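Local coordinates for protein putative thiosugar synthase (Amycolatopsis orientalis, PDB 4N6F) that probably makes a 2-thiosugar from a sugar phosphate with sulphur supplied by a carrier protein, on a TIM barrel related to thiazole synthase ThiG, at residues L15-R20 and G157-R162; I99-D102 and I106-L109; E127-L132 and R151-A156; E131-A134 and E138-P141. All blocks are in the same frame, centred on the assembly; numbering follows the deposited sequence.

Contact 1: L15-R20 and G157-R162; sequences LKIGAR and GCAALR
Ile17 meets Ala159 end-on, its CD1 methyl 3.8 Å from Ala159 CB, while Leu15 divides its two methyls between Ala159 and Ala160. Leu15 CD1 lies 3.6 Å from Ala159 O in van der Waals contact, and CD2 reaches Ala160 CB at 4.2 Å. The two larger side chains thus share Ala159, one at its methyl and one at its carbonyl oxygen, and the alanine's own methyl points back toward the hairpin. CG of Leu15 stands anti to the backbone N (chi1 180°), which carries the fork across to Ala159 and Ala160. Leu15 and Ile17 belong to the antiparallel hairpin of strands 15-17 and 20-22. This hairpin lies at the N-terminal mouth of the TIM barrel, where the 157-160 loop leads into strand 161-164. Ile17 also touches Ile108 and Glu138, residues at the starts of two other barrel strands, and Leu15 and Ile17 both also pack on Phe22 of strand 20-22. A type II' turn shapes the hairpin: Arg20 N donates to Ile17 O at 2.9 Å and Ile17 N to Arg20 O at 2.8 Å, with Gly18 at positive phi. On the other segment, Gly157 ends helix 147-156 in a Schellman motif. Further along, Arg162 touches the bound fructose 6-phosphate and is held by salt bridges to Glu194 and Asp112.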
loop_
_atom_site.group_PDB
_atom_site.type_symbol
_atom_site.label_atom_id
_atom_site.label_comp_id
_atom_site.label_asym_id
_atom_site.label_seq_id
_atom_site.Cartn_x
_atom_site.Cartn_y
_atom_site.Cartn_z
ATOM N N LEU A 15 -4.019 15.259 -14.192
ATOM C CA LEU A 15 -4.455 16.639 -14.241
ATOM C C LEU A 15 -3.600 17.382 -15.249
ATOM O O LEU A 15 -2.388 17.134 -15.369
ATOM C CB LEU A 15 -4.317 17.298 -12.864
ATOM C CG LEU A 15 -4.746 18.764 -12.733
ATOM C CD1 LEU A 15 -6.231 18.927 -13.021
ATOM C CD2 LEU A 15 -4.407 19.278 -11.342
ATOM N N LYS A 16 -4.233 18.289 -15.980
ATOM C CA LYS A 16 -3.519 19.144 -16.912
ATOM C C LYS A 16 -4.066 20.561 -16.803
ATOM O O LYS A 16 -5.269 20.754 -16.814
ATOM C CB LYS A 16 -3.668 18.625 -18.345
ATOM C CG LYS A 16 -2.713 19.312 -19.306
ATOM C CD LYS A 16 -2.747 18.702 -20.699
ATOM C CE LYS A 16 -1.567 19.216 -21.507
ATOM N NZ LYS A 16 -2.012 19.761 -22.799
ATOM N N ILE A 17 -3.197 21.554 -16.671
ATOM C CA ILE A 17 -3.649 22.951 -16.598
ATOM C C ILE A 17 -2.834 23.726 -17.591
ATOM O O ILE A 17 -1.622 23.837 -17.438
ATOM C CB ILE A 17 -3.493 23.557 -15.191
ATOM C CG1 ILE A 17 -4.297 22.747 -14.184
ATOM C CG2 ILE A 17 -3.943 25.017 -15.188
ATOM C CD1 ILE A 17 -3.977 23.034 -12.739
ATOM N N GLY A 18 -3.493 24.244 -18.626
ATOM C CA GLY A 18 -2.777 24.811 -19.762
ATOM C C GLY A 18 -1.869 23.752 -20.347
ATOM O O GLY A 18 -2.302 22.606 -20.572
ATOM N N ALA A 19 -0.607 24.118 -20.567
ATOM C CA ALA A 19 0.423 23.167 -21.020
ATOM C C ALA A 19 0.993 22.281 -19.898
ATOM O O ALA A 19 1.791 21.395 -20.170
ATOM C CB ALA A 19 1.576 23.924 -21.686
ATOM N N ARG A 20 0.624 22.522 -18.641
ATOM C CA ARG A 20 1.295 21.835 -17.525
ATOM C C ARG A 20 0.574 20.544 -17.145
ATOM O O ARG A 20 -0.612 20.560 -16.796
ATOM C CB ARG A 20 1.407 22.759 -16.307
ATOM C CG ARG A 20 2.259 24.011 -16.517
ATOM C CD ARG A 20 3.688 23.696 -16.958
ATOM N NE ARG A 20 4.288 22.627 -16.155
ATOM C CZ ARG A 20 5.476 22.072 -16.380
ATOM N NH1 ARG A 20 6.234 22.470 -17.393
ATOM N NH2 ARG A 20 5.908 21.098 -15.584
ATOM N N GLY A 157 -15.343 25.777 -10.879
ATOM C CA GLY A 157 -14.349 25.446 -11.897
ATOM C C GLY A 157 -12.971 25.194 -11.311
ATOM O O GLY A 157 -11.971 25.394 -11.982
ATOM N N CYS A 158 -12.915 24.739 -10.058
ATOM C CA CYS A 158 -11.649 24.345 -9.461
ATOM C C CYS A 158 -11.012 23.195 -10.255
ATOM O O CYS A 158 -11.718 22.373 -10.837
ATOM C CB CYS A 158 -11.843 24.012 -7.986
ATOM S SG CYS A 158 -12.264 25.502 -7.015
ATOM N N ALA A 159 -9.678 23.175 -10.311
ATOM C CA ALA A 159 -8.950 22.193 -11.114
ATOM C C ALA A 159 -8.967 20.810 -10.466
ATOM O O ALA A 159 -9.118 19.796 -11.140
ATOM C CB ALA A 159 -7.512 22.654 -11.328
ATOM N N ALA A 160 -8.798 20.784 -9.151
ATOM C CA ALA A 160 -8.742 19.551 -8.380
ATOM C C ALA A 160 -9.117 19.892 -6.944
ATOM O O ALA A 160 -9.080 21.061 -6.550
ATOM C CB ALA A 160 -7.348 18.950 -8.427
ATOM N N LEU A 161 -9.491 18.869 -6.184
ATOM C CA LEU A 161 -9.929 19.019 -4.803
ATOM C C LEU A 161 -8.999 18.276 -3.888
ATOM O O LEU A 161 -8.785 17.087 -4.067
ATOM C CB LEU A 161 -11.308 18.386 -4.613
ATOM C CG LEU A 161 -12.501 19.272 -4.345
ATOM C CD1 LEU A 161 -13.681 18.387 -3.976
ATOM C CD2 LEU A 161 -12.200 20.257 -3.218
ATOM N N ARG A 162 -8.464 18.961 -2.898
ATOM C CA ARG A 162 -7.737 18.292 -1.834
ATOM C C ARG A 162 -8.739 18.055 -0.709
ATOM O O ARG A 162 -9.468 18.975 -0.309
ATOM C CB ARG A 162 -6.542 19.131 -1.378
ATOM C CG ARG A 162 -5.507 19.369 -2.480
ATOM C CD ARG A 162 -4.822 20.731 -2.365
ATOM N NE ARG A 162 -4.256 20.916 -1.034
ATOM C CZ ARG A 162 -4.298 22.044 -0.318
ATOM N NH1 ARG A 162 -3.768 22.055 0.901
ATOM N NH2 ARG A 162 -4.867 23.147 -0.783
#

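Contact 2: I99-D102 and I106-L109; sequences ILRD and IEIL
The carbonyl oxygen of Ile106 is touched by two consecutive helix residues. Arg101 CA approaches it to 3.3 Å in a CA-H...O contact bent to 138° at the hydrogen, Arg101 CB lies close by, and Leu100 CG sits 3.8 Å from the same oxygen. The contact belongs to the beta-alpha-beta unit of strand 79-83, helix 90-104 and strand 108-111, and it forms where the last turns of the helix fold back on the start of the returning strand of the TIM barrel. Leu100 does most of the apolar work. With CG anti to the backbone N (chi1 165°), its two methyls divide between two partners: CD1 rests 3.9 Å from Ile106 CB, and CD2 presses on Leu109 CD1 at 3.4 Å, tighter than ordinary carbon contact. Both side-chain pairs cross obliquely. Cutting Leu100 back to alanine removes both methyls and would probably open a gap between helix and strand, leaving Leu109 CD1 without its partner on helix 90-104 and Ile106 CB without the methyl resting on it. Arg101 lends only the root of its chain to the strand side. A bend at chi3 (59°) turns its guanidinium away, to a salt bridge with Glu135 through NH1, while Asp102 OD1 lies in plane at the guanidinium edge, 3.5 Å from Arg101 NE. Towards Glu107 the contact is therefore aliphatic, Arg101 CG lying 4.1 Å from Glu107 CG, with the guanidinium and carboxylate planes perpendicular and Arg101 NE still 6.1 Å from Glu107 OE2.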
loop_
_atom_site.group_PDB
_atom_site.type_symbol
_atom_site.label_atom_id
_atom_site.label_comp_id
_atom_site.label_asym_id
_atom_site.label_seq_id
_atom_site.Cartn_x
_atom_site.Cartn_y
_atom_site.Cartn_z
ATOM N N ILE A 99 -0.915 38.683 -5.064
ATOM C CA ILE A 99 0.510 39.041 -5.116
ATOM C C ILE A 99 1.300 37.970 -5.861
ATOM O O ILE A 99 2.116 38.286 -6.726
ATOM C CB ILE A 99 1.114 39.284 -3.705
ATOM C CG1 ILE A 99 0.887 40.742 -3.268
ATOM C CG2 ILE A 99 2.616 39.003 -3.689
ATOM C CD1 ILE A 99 -0.518 41.066 -2.800
ATOM N N LEU A 100 1.050 36.710 -5.516
ATOM C CA LEU A 100 1.664 35.573 -6.195
ATOM C C LEU A 100 1.565 35.675 -7.720
ATOM O O LEU A 100 2.541 35.444 -8.433
ATOM C CB LEU A 100 0.992 34.280 -5.736
ATOM C CG LEU A 100 1.262 33.047 -6.603
ATOM C CD1 LEU A 100 2.679 32.546 -6.361
ATOM C CD2 LEU A 100 0.232 31.962 -6.328
ATOM N N ARG A 101 0.370 35.991 -8.209
ATOM C CA ARG A 101 0.120 36.112 -9.643
ATOM C C ARG A 101 0.845 37.322 -10.232
ATOM O O ARG A 101 1.513 37.210 -11.251
ATOM C CB ARG A 101 -1.388 36.224 -9.903
ATOM C CG ARG A 101 -1.784 36.392 -11.366
ATOM C CD ARG A 101 -3.266 36.704 -11.486
ATOM N NE ARG A 101 -3.607 37.933 -10.757
ATOM C CZ ARG A 101 -4.768 38.171 -10.139
ATOM N NH1 ARG A 101 -5.747 37.269 -10.139
ATOM N NH2 ARG A 101 -4.948 39.326 -9.503
ATOM N N ASP A 102 0.706 38.472 -9.581
ATOM C CA ASP A 102 1.297 39.724 -10.071
ATOM C C ASP A 102 2.827 39.720 -9.994
ATOM O O ASP A 102 3.493 40.160 -10.923
ATOM C CB ASP A 102 0.736 40.923 -9.295
ATOM C CG ASP A 102 -0.775 41.068 -9.444
ATOM O OD1 ASP A 102 -1.333 40.612 -10.468
ATOM O OD2 ASP A 102 -1.407 41.639 -8.531
ATOM N N ILE A 106 2.455 33.355 -11.621
ATOM C CA ILE A 106 1.958 32.008 -11.334
ATOM C C ILE A 106 0.453 32.083 -11.088
ATOM O O ILE A 106 -0.006 32.841 -10.232
ATOM C CB ILE A 106 2.671 31.394 -10.116
ATOM C CG1 ILE A 106 4.088 30.972 -10.515
ATOM C CG2 ILE A 106 1.909 30.188 -9.581
ATOM C CD1 ILE A 106 4.985 30.647 -9.340
ATOM N N GLU A 107 -0.302 31.290 -11.842
ATOM C CA GLU A 107 -1.767 31.298 -11.776
ATOM C C GLU A 107 -2.363 30.033 -11.145
ATOM O O GLU A 107 -3.564 29.970 -10.926
ATOM C CB GLU A 107 -2.359 31.534 -13.178
ATOM C CG GLU A 107 -2.469 33.019 -13.543
ATOM C CD GLU A 107 -2.606 33.284 -15.040
ATOM O OE1 GLU A 107 -1.814 32.727 -15.837
ATOM O OE2 GLU A 107 -3.499 34.072 -15.424
ATOM N N ILE A 108 -1.540 29.033 -10.849
ATOM C CA ILE A 108 -2.028 27.826 -10.188
ATOM C C ILE A 108 -1.741 27.907 -8.695
ATOM O O ILE A 108 -0.597 28.162 -8.290
ATOM C CB ILE A 108 -1.371 26.560 -10.750
ATOM C CG1 ILE A 108 -1.544 26.497 -12.263
ATOM C CG2 ILE A 108 -1.967 25.316 -10.095
ATOM C CD1 ILE A 108 -0.617 25.496 -12.914
ATOM N N LEU A 109 -2.765 27.631 -7.892
ATOM C CA LEU A 109 -2.749 27.942 -6.478
ATOM C C LEU A 109 -3.238 26.817 -5.575
ATOM O O LEU A 109 -4.355 26.303 -5.733
ATOM C CB LEU A 109 -3.612 29.180 -6.225
ATOM C CG LEU A 109 -3.588 29.722 -4.790
ATOM C CD1 LEU A 109 -2.261 30.427 -4.511
ATOM C CD2 LEU A 109 -4.756 30.668 -4.553
#

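Contact 3: E127-L132 and R151-A156; sequences EAAREL and RALEEA
The guanidinium of Arg130 has a water in its plane, at its edge, and the methyl of Ala152 obliquely placed, 3.9 Å from NH2. That water joins the two helices: it accepts a hydrogen bond from Arg130 NE at 3.0 Å and donates one to Ala152 O at 2.8 Å. Ala152 O is thus gripped twice, since it also takes the helical bond from Ala156 N at 2.9 Å. The Arg130 chain runs extended from CG to NE (chi3 177°), which carries the charged group across the outer side of the helix pair to Ala152, while CG near its root passes 4.3 Å from Ala156 CB. Glu155 adds an opposite charge nearby, its OE1 5.0 Å from Arg130 NH2; at that range it may steady the guanidinium electrostatically without gripping it.

Nearer the sheet the contact becomes apolar and tight. Leu153 CD2 comes within 3.5 Å of Ala129 CB, closer than usual for two carbons, and the small Ala129 is what admits the leucine methyl there. Beneath this pair lies strand 138-143, with Ala129 on Leu139 and Leu153 on Pro141 and Ile143. Small residues on both helices, Ala129, Ala152 and Ala156, line the interface, and the local axes lie 9.9 Å apart. They run nearly parallel, 5° between their N-to-C directions, as expected of consecutive helices in the outer layer of a TIM barrel, here helices 122-134 and 147-156, joined in the chain through strand 138-143.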
loop_
_atom_site.group_PDB
_atom_site.type_symbol
_atom_site.label_atom_id
_atom_site.label_comp_id
_atom_site.label_asym_id
_atom_site.label_seq_id
_atom_site.Cartn_x
_atom_site.Cartn_y
_atom_site.Cartn_z
ATOM N N GLU A 127 -15.995 30.671 -0.608
ATOM C CA GLU A 127 -16.035 32.113 -0.903
ATOM C C GLU A 127 -14.744 32.574 -1.566
ATOM O O GLU A 127 -14.772 33.257 -2.586
ATOM C CB GLU A 127 -16.251 32.929 0.376
ATOM C CG GLU A 127 -17.627 32.794 1.012
ATOM C CD GLU A 127 -17.664 33.345 2.435
ATOM O OE1 GLU A 127 -16.934 34.326 2.725
ATOM O OE2 GLU A 127 -18.415 32.788 3.268
ATOM N N ALA A 128 -13.609 32.195 -0.983
ATOM C CA ALA A 128 -12.301 32.545 -1.553
ATOM C C ALA A 128 -12.151 31.969 -2.964
ATOM O O ALA A 128 -11.671 32.649 -3.880
ATOM C CB ALA A 128 -11.176 32.052 -0.654
ATOM N N ALA A 129 -12.596 30.728 -3.147
ATOM C CA ALA A 129 -12.472 30.069 -4.453
ATOM C C ALA A 129 -13.222 30.825 -5.536
ATOM O O ALA A 129 -12.665 31.121 -6.591
ATOM C CB ALA A 129 -12.949 28.622 -4.372
ATOM N N ARG A 130 -14.484 31.157 -5.276
ATOM C CA ARG A 130 -15.299 31.922 -6.243
ATOM C C ARG A 130 -14.673 33.264 -6.607
ATOM O O ARG A 130 -14.650 33.656 -7.772
ATOM C CB ARG A 130 -16.710 32.148 -5.695
ATOM C CG ARG A 130 -17.581 30.906 -5.737
ATOM C CD ARG A 130 -18.881 31.106 -4.977
ATOM N NE ARG A 130 -19.741 29.927 -5.082
ATOM C CZ ARG A 130 -20.723 29.607 -4.239
ATOM N NH1 ARG A 130 -21.010 30.372 -3.187
ATOM N NH2 ARG A 130 -21.429 28.502 -4.451
ATOM N N GLU A 131 -14.145 33.964 -5.613
ATOM C CA GLU A 131 -13.515 35.260 -5.875
ATOM C C GLU A 131 -12.256 35.098 -6.730
ATOM O O GLU A 131 -12.043 35.856 -7.678
ATOM C CB GLU A 131 -13.188 35.959 -4.563
ATOM C CG GLU A 131 -13.026 37.460 -4.684
ATOM C CD GLU A 131 -12.914 38.128 -3.325
ATOM O OE1 GLU A 131 -11.918 38.852 -3.112
ATOM O OE2 GLU A 131 -13.807 37.911 -2.469
ATOM N N LEU A 132 -11.426 34.104 -6.410
ATOM C CA LEU A 132 -10.215 33.858 -7.211
ATOM C C LEU A 132 -10.514 33.297 -8.596
ATOM O O LEU A 132 -9.794 33.598 -9.544
ATOM C CB LEU A 132 -9.230 32.971 -6.456
ATOM C CG LEU A 132 -8.600 33.671 -5.244
ATOM C CD1 LEU A 132 -7.738 32.720 -4.436
ATOM C CD2 LEU A 132 -7.784 34.887 -5.659
ATOM N N ARG A 151 -19.219 19.995 -4.507
ATOM C CA ARG A 151 -20.003 20.364 -5.679
ATOM C C ARG A 151 -19.947 21.853 -6.015
ATOM O O ARG A 151 -19.880 22.228 -7.190
ATOM C CB ARG A 151 -21.458 19.920 -5.511
ATOM C CG ARG A 151 -21.629 18.415 -5.530
ATOM C CD ARG A 151 -23.099 18.032 -5.436
ATOM N NE ARG A 151 -23.307 16.605 -5.681
ATOM C CZ ARG A 151 -24.410 15.933 -5.356
ATOM N NH1 ARG A 151 -25.423 16.541 -4.741
ATOM N NH2 ARG A 151 -24.494 14.637 -5.615
ATOM N N ALA A 152 -20.001 22.706 -5.003
ATOM C CA ALA A 152 -19.863 24.137 -5.243
ATOM C C ALA A 152 -18.478 24.426 -5.830
ATOM O O ALA A 152 -18.331 25.278 -6.708
ATOM C CB ALA A 152 -20.071 24.909 -3.948
ATOM N N LEU A 153 -17.460 23.710 -5.352
ATOM C CA LEU A 153 -16.094 23.928 -5.843
ATOM C C LEU A 153 -15.908 23.434 -7.270
ATOM O O LEU A 153 -15.231 24.080 -8.070
ATOM C CB LEU A 153 -15.050 23.332 -4.887
ATOM C CG LEU A 153 -14.948 24.119 -3.577
ATOM C CD1 LEU A 153 -14.078 23.384 -2.574
ATOM C CD2 LEU A 153 -14.446 25.546 -3.782
ATOM N N GLU A 154 -16.537 22.315 -7.610
ATOM C CA GLU A 154 -16.526 21.860 -8.996
ATOM C C GLU A 154 -17.261 22.855 -9.892
ATOM O O GLU A 154 -16.786 23.196 -10.962
ATOM C CB GLU A 154 -17.129 20.458 -9.144
ATOM C CG GLU A 154 -17.274 20.036 -10.606
ATOM C CD GLU A 154 -17.620 18.564 -10.807
ATOM O OE1 GLU A 154 -17.992 17.865 -9.836
ATOM O OE2 GLU A 154 -17.511 18.098 -11.961
ATOM N N GLU A 155 -18.419 23.325 -9.455
ATOM C CA GLU A 155 -19.175 24.293 -10.250
ATOM C C GLU A 155 -18.391 25.579 -10.492
ATOM O O GLU A 155 -18.412 26.122 -11.601
ATOM C CB GLU A 155 -20.513 24.616 -9.580
ATOM C CG GLU A 155 -21.433 25.473 -10.440
ATOM C CD GLU A 155 -22.775 25.738 -9.785
ATOM O OE1 GLU A 155 -22.802 26.363 -8.703
ATOM O OE2 GLU A 155 -23.803 25.320 -10.356
ATOM N N ALA A 156 -17.691 26.058 -9.466
ATOM C CA ALA A 156 -16.826 27.243 -9.610
ATOM C C ALA A 156 -15.657 27.033 -10.577
ATOM O O ALA A 156 -15.062 27.995 -11.048
ATOM C CB ALA A 156 -16.305 27.694 -8.250
HETATM O O HOH W 1 -19.929 27.553 -6.838
#

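Contact 4: E131-A134 and E138-P141; sequences ELRA and ELLP
Leu132 and Leu139 cross at about a right angle, with Leu132 CB set against both methyls of Leu139, 3.9 Å from CD1. Here helix 122-134 meets strand 138-143 in the next beta-alpha-beta unit of the TIM barrel, the one that begins with strand 108-111. Leu139 also lies alongside Arg133, but the two side chains slide past each other in opposite directions: Arg133 CG is 3.8 Å from Leu139 CD1, and the arginine then continues toward the start of the strand. Bends at chi2 (-63°) and chi3 bring its guanidinium round to Glu138, obliquely, the guanidinium and carboxylate planes 46° apart. Arg133 NH2 is 4.1 Å from Glu138 OE1, too long for a salt bridge. Its firm bonds lie elsewhere, NH2 to Met137 O and NE to Ala156 O. Replacing Arg133 by leucine would probably leave these two carbonyl oxygens without their side-chain donor and Glu138 without the charge and the water-mediated link that Arg133 provides. A water spans the remaining distance: Arg133 NH1 gives this water only a weak bond, 3.2 Å long, and the water donates to Glu138 OE1 at 2.6 Å.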
loop_
_atom_site.group_PDB
_atom_site.type_symbol
_atom_site.label_atom_id
_atom_site.label_comp_id
_atom_site.label_asym_id
_atom_site.label_seq_id
_atom_site.Cartn_x
_atom_site.Cartn_y
_atom_site.Cartn_z
ATOM N N GLU A 131 -14.145 33.964 -5.613
ATOM C CA GLU A 131 -13.515 35.260 -5.875
ATOM C C GLU A 131 -12.256 35.098 -6.730
ATOM O O GLU A 131 -12.043 35.856 -7.678
ATOM C CB GLU A 131 -13.188 35.959 -4.563
ATOM C CG GLU A 131 -13.026 37.460 -4.684
ATOM C CD GLU A 131 -12.914 38.128 -3.325
ATOM O OE1 GLU A 131 -11.918 38.852 -3.112
ATOM O OE2 GLU A 131 -13.807 37.911 -2.469
ATOM N N LEU A 132 -11.426 34.104 -6.410
ATOM C CA LEU A 132 -10.215 33.858 -7.211
ATOM C C LEU A 132 -10.514 33.297 -8.596
ATOM O O LEU A 132 -9.794 33.598 -9.544
ATOM C CB LEU A 132 -9.230 32.971 -6.456
ATOM C CG LEU A 132 -8.600 33.671 -5.244
ATOM C CD1 LEU A 132 -7.738 32.720 -4.436
ATOM C CD2 LEU A 132 -7.784 34.887 -5.659
ATOM N N ARG A 133 -11.581 32.505 -8.719
ATOM C CA ARG A 133 -12.009 31.977 -10.028
ATOM C C ARG A 133 -12.490 33.079 -10.965
ATOM O O ARG A 133 -12.263 33.001 -12.179
ATOM C CB ARG A 133 -13.112 30.918 -9.872
ATOM C CG ARG A 133 -12.612 29.540 -9.440
ATOM C CD ARG A 133 -11.679 28.919 -10.463
ATOM N NE ARG A 133 -12.319 28.806 -11.768
ATOM C CZ ARG A 133 -11.699 28.829 -12.949
ATOM N NH1 ARG A 133 -12.407 28.710 -14.069
ATOM N NH2 ARG A 133 -10.382 28.980 -13.030
ATOM N N ALA A 134 -13.142 34.105 -10.412
ATOM C CA ALA A 134 -13.585 35.263 -11.214
ATOM C C ALA A 134 -12.410 35.978 -11.871
ATOM O O ALA A 134 -12.558 36.581 -12.928
ATOM C CB ALA A 134 -14.379 36.244 -10.360
ATOM N N GLU A 138 -6.317 29.339 -11.231
ATOM C CA GLU A 138 -6.574 27.905 -11.237
ATOM C C GLU A 138 -6.331 27.383 -9.832
ATOM O O GLU A 138 -5.266 27.610 -9.268
ATOM C CB GLU A 138 -5.673 27.218 -12.256
ATOM C CG GLU A 138 -5.993 27.577 -13.713
ATOM C CD GLU A 138 -7.178 26.807 -14.304
ATOM O OE1 GLU A 138 -7.578 27.144 -15.440
ATOM O OE2 GLU A 138 -7.706 25.854 -13.671
ATOM N N LEU A 139 -7.315 26.682 -9.263
ATOM C CA LEU A 139 -7.341 26.427 -7.826
ATOM C C LEU A 139 -7.381 24.968 -7.445
ATOM O O LEU A 139 -8.099 24.179 -8.053
ATOM C CB LEU A 139 -8.545 27.117 -7.180
ATOM C CG LEU A 139 -8.667 28.619 -7.418
ATOM C CD1 LEU A 139 -9.931 29.112 -6.745
ATOM C CD2 LEU A 139 -7.458 29.376 -6.888
ATOM N N LEU A 140 -6.606 24.642 -6.409
ATOM C CA LEU A 140 -6.648 23.371 -5.721
ATOM C C LEU A 140 -6.933 23.655 -4.239
ATOM O O LEU A 140 -6.001 23.791 -3.429
ATOM C CB LEU A 140 -5.327 22.617 -5.894
ATOM C CG LEU A 140 -5.006 22.090 -7.301
ATOM C CD1 LEU A 140 -4.339 23.134 -8.171
ATOM C CD2 LEU A 140 -4.097 20.875 -7.217
ATOM N N PRO A 141 -8.229 23.762 -3.886
ATOM C CA PRO A 141 -8.639 24.010 -2.510
ATOM C C PRO A 141 -8.635 22.763 -1.632
ATOM O O PRO A 141 -8.748 21.645 -2.131
ATOM C CB PRO A 141 -10.055 24.580 -2.653
ATOM C CG PRO A 141 -10.545 24.111 -3.979
ATOM C CD PRO A 141 -9.366 23.797 -4.830
HETATM O O HOH W 2 -10.127 27.221 -15.657
#

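In the fold
From the N terminus, the hairpin of contact 1 comes first and finds its partner only after 136 intervening residues, so its long loop encloses the other three contacts. Within it, contact 2 closes a short return from helix 90-104 to strand 108-111. Helix 122-134 then opens contacts 3 and 4 together, which share Glu131 and Leu132; contact 4 closes first, on strand 138-143, and contact 3 closes on helix 147-156. Leu109 CD2 packs on Leu132 CD1, linking contact 2 to this pair, and backbone bonds of Glu138 to Glu107 and Leu109, and of Leu139 to Ala159, join strands 108-111, 138-143 and the approach to 161-164 side by side.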